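Long-range contacts in CRISPR system Cmr subunit Cmr1-1 (Pyrococcus furiosus, PDB 4W8Z), which caps the type III-B Cmr ribonucleoprotein complex together with Cmr6 and binds RNA in CRISPR defence against mobile genetic elements: residues 40-48 with 61-70; 137-147 with 194-205. All coordinates share one frame; numbering follows the deposited sequence.

Contacts 1 and 2 share a group of packed helices. Helices 38-54 and 136-152 pack side by side; contact 1 adds helix 58-69 and contact 2 adds helix 188-206. The centres of the two contacts lie about 13 Å apart. Helix 38-54 supplies 40-48 to contact 1, and helix 136-152 supplies 137-147 to contact 2. The two contacts touch directly. Phe46 CB lies 3.3 Å from Ser145 OG, and Met42 CE lies 3.5 Å from Ala142 O; both are packing contacts. Phe46 therefore meets 61-70 and 137-147 together. Along the chain, contact 1 closes before contact 2 opens. The structure is the apo form and holds no RNA. Both contacts are structural packing.

Contact 1. Residues 40-48 with 61-70; sequences GAMRWWFRA and LKEIENQVFG
Arg43 faces Phe69 and Arg47 faces Glu65 across two helices that run roughly antiparallel, with axes 10.6 Å apart and directions 145° apart. Phe46 is the central knob. It sits among Ile64, Glu65, Val68 and Phe69. Its CG is anti to the backbone N (chi1 170°), which carries the ring across to the other helix. Ile64 CG2 meets the ring edge, 3.9 Å from Phe46 CZ. Phe69 turns its own edge toward the Phe46 face in an offset edge-to-face pair, with centroids 5.7 Å apart and planes at 64°. One face of the Phe69 ring takes a CH-pi contact from Arg43 CA, 4.0 Å from the centroid.

The extended Arg43 side chain slides past Phe69 in the opposite direction. Its NE gives a hydrogen bond to the anti lone pair of Glu65 OE1 at 2.8 Å, as part of a salt bridge. Its NH2 donates to Gly70 O at 2.6 Å, in the guanidinium plane. The two bonds, from NE and NH2, fix the rotation of the Arg43 guanidinium. Phe69 CB lies over one face of this group. The other carboxylate oxygen, Glu65 OE2, has a long salt bridge to Arg47 NE at 3.6 Å, well off the guanidinium plane, and, within its own helix, takes a weak hydrogen bond from Lys62 NZ as part of a salt bridge. Glu65 thereby probably offsets the close positive charges of Arg47 and Lys62.

Helices 38-54 and 58-69 follow each other directly and form an antiparallel helical hairpin. Helix 38-54 is the first crossover helix of the ferredoxin-like RAMP fold.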
# COMPACT_ATOMS: atom_id res chain seq x y z
N GLY A 40 10.97 -1.26 -5.70
CA GLY A 40 9.94 -0.64 -6.53
C GLY A 40 8.93 0.13 -5.72
O GLY A 40 8.50 1.22 -6.12
N ALA A 41 8.54 -0.42 -4.58
CA ALA A 41 7.56 0.22 -3.71
C ALA A 41 8.13 1.46 -3.02
O ALA A 41 7.42 2.44 -2.81
CB ALA A 41 7.05 -0.76 -2.68
N MET A 42 9.42 1.41 -2.67
CA MET A 42 10.11 2.58 -2.12
C MET A 42 10.09 3.72 -3.13
O MET A 42 9.81 4.87 -2.78
CB MET A 42 11.56 2.23 -1.75
CG MET A 42 11.71 1.44 -0.46
SD MET A 42 13.43 1.02 -0.12
CE MET A 42 14.18 2.64 -0.12
N ARG A 43 10.39 3.39 -4.38
CA ARG A 43 10.36 4.36 -5.46
C ARG A 43 8.97 4.95 -5.59
O ARG A 43 8.81 6.16 -5.77
CB ARG A 43 10.80 3.72 -6.78
CG ARG A 43 11.23 4.72 -7.83
CD ARG A 43 11.28 4.09 -9.20
NE ARG A 43 12.05 4.90 -10.13
CZ ARG A 43 13.34 4.70 -10.40
NH1 ARG A 43 13.98 3.71 -9.80
NH2 ARG A 43 13.97 5.49 -11.25
N TRP A 44 7.96 4.09 -5.49
CA TRP A 44 6.57 4.54 -5.57
C TRP A 44 6.27 5.53 -4.46
O TRP A 44 5.67 6.58 -4.70
CB TRP A 44 5.60 3.36 -5.48
CG TRP A 44 4.20 3.73 -5.86
CD1 TRP A 44 3.61 3.56 -7.08
CD2 TRP A 44 3.20 4.34 -5.02
NE1 TRP A 44 2.32 4.02 -7.06
CE2 TRP A 44 2.04 4.50 -5.81
CE3 TRP A 44 3.18 4.75 -3.69
CZ2 TRP A 44 0.87 5.07 -5.30
CZ3 TRP A 44 2.02 5.32 -3.19
CH2 TRP A 44 0.88 5.48 -4.00
N TRP A 45 6.71 5.20 -3.25
CA TRP A 45 6.38 6.01 -2.08
C TRP A 45 7.16 7.30 -2.03
O TRP A 45 6.72 8.27 -1.41
CB TRP A 45 6.58 5.20 -0.80
CG TRP A 45 5.33 4.49 -0.42
CD1 TRP A 45 5.08 3.15 -0.50
CD2 TRP A 45 4.12 5.10 0.05
NE1 TRP A 45 3.80 2.89 -0.09
CE2 TRP A 45 3.19 4.06 0.25
CE3 TRP A 45 3.74 6.42 0.32
CZ2 TRP A 45 1.90 4.30 0.72
CZ3 TRP A 45 2.46 6.65 0.78
CH2 TRP A 45 1.55 5.60 0.98
N PHE A 46 8.32 7.33 -2.68
CA PHE A 46 9.06 8.58 -2.78
C PHE A 46 8.25 9.60 -3.57
O PHE A 46 8.22 10.78 -3.23
CB PHE A 46 10.43 8.37 -3.43
CG PHE A 46 11.12 9.65 -3.77
CD1 PHE A 46 11.79 10.37 -2.80
CD2 PHE A 46 11.10 10.14 -5.07
CE1 PHE A 46 12.42 11.56 -3.11
CE2 PHE A 46 11.73 11.33 -5.38
CZ PHE A 46 12.40 12.03 -4.40
N ARG A 47 7.60 9.13 -4.63
CA ARG A 47 6.83 10.01 -5.49
C ARG A 47 5.61 10.55 -4.76
O ARG A 47 5.20 11.69 -4.98
CB ARG A 47 6.38 9.26 -6.75
CG ARG A 47 7.51 8.69 -7.58
CD ARG A 47 7.02 8.38 -8.98
NE ARG A 47 6.27 9.51 -9.51
CZ ARG A 47 5.94 9.66 -10.79
NH1 ARG A 47 6.30 8.75 -11.69
NH2 ARG A 47 5.26 10.73 -11.17
N ALA A 48 5.04 9.74 -3.88
CA ALA A 48 3.87 10.14 -3.11
C ALA A 48 4.24 11.18 -2.06
O ALA A 48 3.46 12.08 -1.77
CB ALA A 48 3.22 8.93 -2.46
N LEU A 61 9.44 16.56 -10.48
CA LEU A 61 9.33 15.35 -9.68
C LEU A 61 10.19 14.23 -10.28
O LEU A 61 10.93 13.55 -9.57
CB LEU A 61 7.88 14.89 -9.57
CG LEU A 61 7.64 13.66 -8.68
CD1 LEU A 61 8.00 13.99 -7.24
CD2 LEU A 61 6.21 13.15 -8.79
N LYS A 62 10.09 14.06 -11.59
CA LYS A 62 10.81 12.99 -12.28
C LYS A 62 12.31 13.24 -12.30
O LYS A 62 13.10 12.30 -12.38
CB LYS A 62 10.29 12.83 -13.71
CG LYS A 62 10.56 11.46 -14.30
CD LYS A 62 9.90 10.39 -13.46
CE LYS A 62 9.95 9.04 -14.13
NZ LYS A 62 9.00 8.09 -13.47
N GLU A 63 12.70 14.51 -12.23
CA GLU A 63 14.12 14.87 -12.18
C GLU A 63 14.75 14.37 -10.89
O GLU A 63 15.79 13.71 -10.91
CB GLU A 63 14.30 16.38 -12.32
CG GLU A 63 13.93 16.93 -13.69
CD GLU A 63 14.01 18.44 -13.75
OE1 GLU A 63 13.58 19.02 -14.78
OE2 GLU A 63 14.50 19.05 -12.78
N ILE A 64 14.11 14.68 -9.77
CA ILE A 64 14.62 14.29 -8.46
C ILE A 64 14.52 12.78 -8.26
O ILE A 64 15.42 12.16 -7.69
CB ILE A 64 13.86 15.01 -7.33
CG1 ILE A 64 13.72 16.49 -7.66
CG2 ILE A 64 14.57 14.80 -5.99
CD1 ILE A 64 13.73 17.40 -6.45
N GLU A 65 13.43 12.18 -8.75
CA GLU A 65 13.24 10.74 -8.63
C GLU A 65 14.36 9.96 -9.31
O GLU A 65 14.93 9.04 -8.72
CB GLU A 65 11.90 10.31 -9.24
CG GLU A 65 11.73 8.79 -9.28
CD GLU A 65 10.54 8.35 -10.10
OE1 GLU A 65 10.41 7.14 -10.36
OE2 GLU A 65 9.73 9.22 -10.50
N ASN A 66 14.68 10.34 -10.54
CA ASN A 66 15.81 9.74 -11.25
C ASN A 66 17.11 10.07 -10.54
O ASN A 66 18.03 9.25 -10.49
CB ASN A 66 15.86 10.22 -12.70
CG ASN A 66 14.76 9.61 -13.55
OD1 ASN A 66 14.25 8.53 -13.24
ND2 ASN A 66 14.40 10.29 -14.63
N GLN A 67 17.19 11.26 -9.98
CA GLN A 67 18.41 11.72 -9.32
C GLN A 67 18.69 10.89 -8.06
O GLN A 67 19.84 10.74 -7.66
CB GLN A 67 18.31 13.20 -8.97
CG GLN A 67 19.64 13.92 -8.94
CD GLN A 67 19.50 15.40 -8.69
OE1 GLN A 67 18.39 15.91 -8.48
NE2 GLN A 67 20.62 16.12 -8.71
N VAL A 68 17.64 10.36 -7.44
CA VAL A 68 17.80 9.52 -6.26
C VAL A 68 17.90 8.04 -6.63
O VAL A 68 18.81 7.35 -6.19
CB VAL A 68 16.63 9.71 -5.26
CG1 VAL A 68 16.80 8.78 -4.07
CG2 VAL A 68 16.55 11.16 -4.80
N PHE A 69 16.96 7.57 -7.45
CA PHE A 69 16.85 6.14 -7.73
C PHE A 69 17.49 5.69 -9.05
O PHE A 69 17.54 4.50 -9.33
CB PHE A 69 15.38 5.74 -7.73
CG PHE A 69 14.74 5.75 -6.38
CD1 PHE A 69 14.83 4.64 -5.55
CD2 PHE A 69 14.04 6.86 -5.93
CE1 PHE A 69 14.24 4.65 -4.30
CE2 PHE A 69 13.45 6.87 -4.68
CZ PHE A 69 13.55 5.76 -3.86
N GLY A 70 17.98 6.64 -9.84
CA GLY A 70 18.60 6.30 -11.11
C GLY A 70 17.61 6.07 -12.24
O GLY A 70 16.42 5.88 -12.00

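Contact 2. Residues 137-147 with 194-205; sequences RVIKLATLSLW and SLKRVLDVTGEI
Trp147 packs on Val198 and Leu195, and Ile205 on Leu141 and Arg137, at the two ends of this contact between nearly antiparallel helices, whose axes are 10.7 Å apart. The tight part runs from Trp147 through Leu144 to Ile205. Val198 CG2 lies over one face of the indole in a CH-pi contact, 3.8 Å from the centroid of the six-membered ring. Leu195 CD2 comes in at the ring edge, 3.6 Å from Trp147 CH2. With chi1 near 180° (-177°), the indole swings away from its own backbone N and its benzene end reaches helix 188-206.

Leu144 is a knob among Val198, Val201, Thr202 and Ile205. Its CD2 packs on Val198 CG1 at 3.8 Å. Its CD1 meets Ile205 CD1 tip to tip. The nearby Thr202 hydroxyl is turned back to its own helix, where it donates to Val198 O. Ile205 in turn is a knob among Arg137, Lys140, Leu141 and Leu144.

The loose, solvent side belongs to Arg137, whose side chain is exposed. Its CG packs on Ile205 CG2 at 3.6 Å, and its NH1 reaches Ile205 O only in a weak bond of 3.4 Å.

Helix 136-152 lies on strands 8-16 and 126-133 through Ile139, Thr143 and Leu146. Helix 38-54 flanks it at Leu141, Leu144 and Ser145, and helix 174-178 touches Lys140, Thr143 and Trp147. Helix 188-206 packs along helix 136-152 and also touches helix 38-54, through Leu199 on Tyr53.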
# COMPACT_ATOMS: atom_id res chain seq x y z
N ARG A 137 21.28 14.22 1.92
CA ARG A 137 19.98 14.56 1.36
C ARG A 137 19.30 13.31 0.80
O ARG A 137 18.10 13.09 1.00
CB ARG A 137 20.14 15.62 0.27
CG ARG A 137 19.21 16.81 0.38
CD ARG A 137 19.63 17.91 -0.59
NE ARG A 137 19.79 17.40 -1.95
CZ ARG A 137 18.88 17.53 -2.91
NH1 ARG A 137 17.73 18.15 -2.66
NH2 ARG A 137 19.11 17.03 -4.12
N VAL A 138 20.07 12.49 0.10
CA VAL A 138 19.56 11.29 -0.55
C VAL A 138 19.18 10.19 0.44
O VAL A 138 18.10 9.62 0.35
CB VAL A 138 20.57 10.73 -1.57
CG1 VAL A 138 20.21 9.31 -1.97
CG2 VAL A 138 20.63 11.63 -2.80
N ILE A 139 20.07 9.89 1.39
CA ILE A 139 19.84 8.80 2.32
C ILE A 139 18.64 9.10 3.23
O ILE A 139 17.92 8.19 3.64
CB ILE A 139 21.09 8.50 3.18
CG1 ILE A 139 20.97 7.15 3.88
CG2 ILE A 139 21.36 9.60 4.20
CD1 ILE A 139 21.38 5.98 3.03
N LYS A 140 18.41 10.38 3.52
CA LYS A 140 17.25 10.79 4.30
C LYS A 140 15.97 10.48 3.54
O LYS A 140 15.03 9.91 4.09
CB LYS A 140 17.31 12.27 4.65
CG LYS A 140 18.24 12.63 5.79
CD LYS A 140 18.11 14.11 6.14
CE LYS A 140 18.93 14.48 7.37
NZ LYS A 140 18.63 15.86 7.84
N LEU A 141 15.96 10.85 2.26
CA LEU A 141 14.80 10.62 1.40
C LEU A 141 14.55 9.13 1.14
O LEU A 141 13.41 8.71 0.99
CB LEU A 141 14.99 11.37 0.08
CG LEU A 141 14.94 12.89 0.18
CD1 LEU A 141 15.37 13.53 -1.13
CD2 LEU A 141 13.55 13.34 0.57
N ALA A 142 15.62 8.35 1.08
CA ALA A 142 15.50 6.91 0.88
C ALA A 142 14.84 6.26 2.10
O ALA A 142 13.94 5.44 1.97
CB ALA A 142 16.86 6.29 0.62
N THR A 143 15.30 6.65 3.29
CA THR A 143 14.79 6.09 4.53
C THR A 143 13.33 6.51 4.77
O THR A 143 12.51 5.69 5.20
CB THR A 143 15.66 6.52 5.73
OG1 THR A 143 16.84 5.71 5.76
CG2 THR A 143 14.92 6.34 7.04
N LEU A 144 13.02 7.76 4.47
CA LEU A 144 11.64 8.24 4.56
C LEU A 144 10.73 7.40 3.67
O LEU A 144 9.63 7.03 4.08
CB LEU A 144 11.55 9.71 4.19
CG LEU A 144 11.93 10.69 5.30
CD1 LEU A 144 12.16 12.07 4.75
CD2 LEU A 144 10.85 10.72 6.37
N SER A 145 11.20 7.11 2.46
CA SER A 145 10.46 6.27 1.53
C SER A 145 10.17 4.90 2.13
O SER A 145 9.02 4.45 2.13
CB SER A 145 11.24 6.09 0.23
OG SER A 145 11.37 7.33 -0.44
N LEU A 146 11.21 4.25 2.64
CA LEU A 146 11.06 2.94 3.26
C LEU A 146 10.15 2.99 4.48
O LEU A 146 9.34 2.09 4.69
CB LEU A 146 12.43 2.37 3.65
CG LEU A 146 12.41 1.05 4.42
CD1 LEU A 146 11.66 -0.02 3.65
CD2 LEU A 146 13.83 0.60 4.67
N TRP A 147 10.30 4.05 5.28
CA TRP A 147 9.42 4.27 6.42
C TRP A 147 7.97 4.31 5.96
O TRP A 147 7.09 3.72 6.60
CB TRP A 147 9.77 5.58 7.14
CG TRP A 147 8.93 5.83 8.36
CD1 TRP A 147 9.26 5.55 9.66
CD2 TRP A 147 7.61 6.39 8.40
NE1 TRP A 147 8.24 5.92 10.51
CE2 TRP A 147 7.21 6.43 9.76
CE3 TRP A 147 6.73 6.87 7.42
CZ2 TRP A 147 5.97 6.93 10.16
CZ3 TRP A 147 5.49 7.36 7.82
CH2 TRP A 147 5.13 7.39 9.18
N SER A 194 3.64 11.06 13.49
CA SER A 194 4.71 10.68 12.58
C SER A 194 4.41 11.11 11.15
O SER A 194 5.29 11.58 10.44
CB SER A 194 4.95 9.17 12.62
OG SER A 194 5.50 8.79 13.87
N LEU A 195 3.16 10.94 10.73
CA LEU A 195 2.76 11.35 9.38
C LEU A 195 2.98 12.85 9.18
O LEU A 195 3.49 13.27 8.15
CB LEU A 195 1.30 11.00 9.11
CG LEU A 195 0.98 9.51 8.99
CD1 LEU A 195 -0.40 9.30 8.40
CD2 LEU A 195 2.03 8.80 8.16
N LYS A 196 2.60 13.64 10.18
CA LYS A 196 2.82 15.08 10.13
C LYS A 196 4.31 15.39 10.04
O LYS A 196 4.74 16.23 9.24
CB LYS A 196 2.21 15.75 11.36
CG LYS A 196 2.01 17.25 11.24
CD LYS A 196 2.80 18.01 12.29
CE LYS A 196 2.33 19.45 12.43
NZ LYS A 196 0.95 19.52 13.00
N ARG A 197 5.10 14.69 10.85
CA ARG A 197 6.54 14.86 10.86
C ARG A 197 7.17 14.53 9.51
O ARG A 197 7.99 15.29 8.99
CB ARG A 197 7.16 13.99 11.96
CG ARG A 197 8.67 13.84 11.88
CD ARG A 197 9.36 15.17 12.07
NE ARG A 197 8.75 15.97 13.12
CZ ARG A 197 9.02 15.85 14.42
NH1 ARG A 197 9.90 14.94 14.83
NH2 ARG A 197 8.41 16.62 15.29
N VAL A 198 6.78 13.39 8.94
CA VAL A 198 7.32 12.94 7.66
C VAL A 198 6.97 13.93 6.56
O VAL A 198 7.79 14.24 5.69
CB VAL A 198 6.79 11.53 7.28
CG1 VAL A 198 7.16 11.19 5.84
CG2 VAL A 198 7.33 10.47 8.24
N LEU A 199 5.74 14.44 6.60
CA LEU A 199 5.32 15.45 5.65
C LEU A 199 6.19 16.69 5.79
O LEU A 199 6.82 17.13 4.83
CB LEU A 199 3.85 15.80 5.84
CG LEU A 199 3.18 16.42 4.60
CD1 LEU A 199 2.99 15.35 3.52
CD2 LEU A 199 1.87 17.10 4.97
N ASP A 200 6.25 17.24 7.01
CA ASP A 200 6.98 18.47 7.29
C ASP A 200 8.46 18.41 6.95
O ASP A 200 9.02 19.36 6.41
CB ASP A 200 6.81 18.85 8.76
CG ASP A 200 5.42 19.33 9.08
OD1 ASP A 200 4.75 19.87 8.18
OD2 ASP A 200 4.99 19.17 10.24
N VAL A 201 9.11 17.29 7.28
CA VAL A 201 10.54 17.14 7.03
C VAL A 201 10.87 17.02 5.54
O VAL A 201 11.82 17.65 5.06
CB VAL A 201 11.09 15.91 7.78
CG1 VAL A 201 12.38 15.42 7.15
CG2 VAL A 201 11.31 16.24 9.23
N THR A 202 10.09 16.23 4.81
CA THR A 202 10.33 15.98 3.39
C THR A 202 10.40 17.27 2.58
O THR A 202 11.23 17.39 1.68
CB THR A 202 9.23 15.07 2.80
OG1 THR A 202 9.12 13.87 3.58
CG2 THR A 202 9.55 14.71 1.36
N GLY A 203 9.55 18.23 2.92
CA GLY A 203 9.56 19.52 2.26
C GLY A 203 10.88 20.25 2.44
O GLY A 203 11.44 20.77 1.48
N GLU A 204 11.37 20.27 3.68
CA GLU A 204 12.61 20.95 4.02
C GLU A 204 13.80 20.41 3.23
O GLU A 204 14.62 21.17 2.72
CB GLU A 204 12.89 20.84 5.52
CG GLU A 204 11.98 21.71 6.39
CD GLU A 204 12.14 21.43 7.87
OE1 GLU A 204 13.13 20.78 8.26
OE2 GLU A 204 11.26 21.86 8.65
N ILE A 205 13.87 19.09 3.11
CA ILE A 205 14.97 18.43 2.42
C ILE A 205 14.98 18.78 0.92
O ILE A 205 16.03 18.71 0.27
CB ILE A 205 14.89 16.89 2.61
CG1 ILE A 205 14.87 16.55 4.11
CG2 ILE A 205 16.04 16.18 1.93
CD1 ILE A 205 14.71 15.07 4.40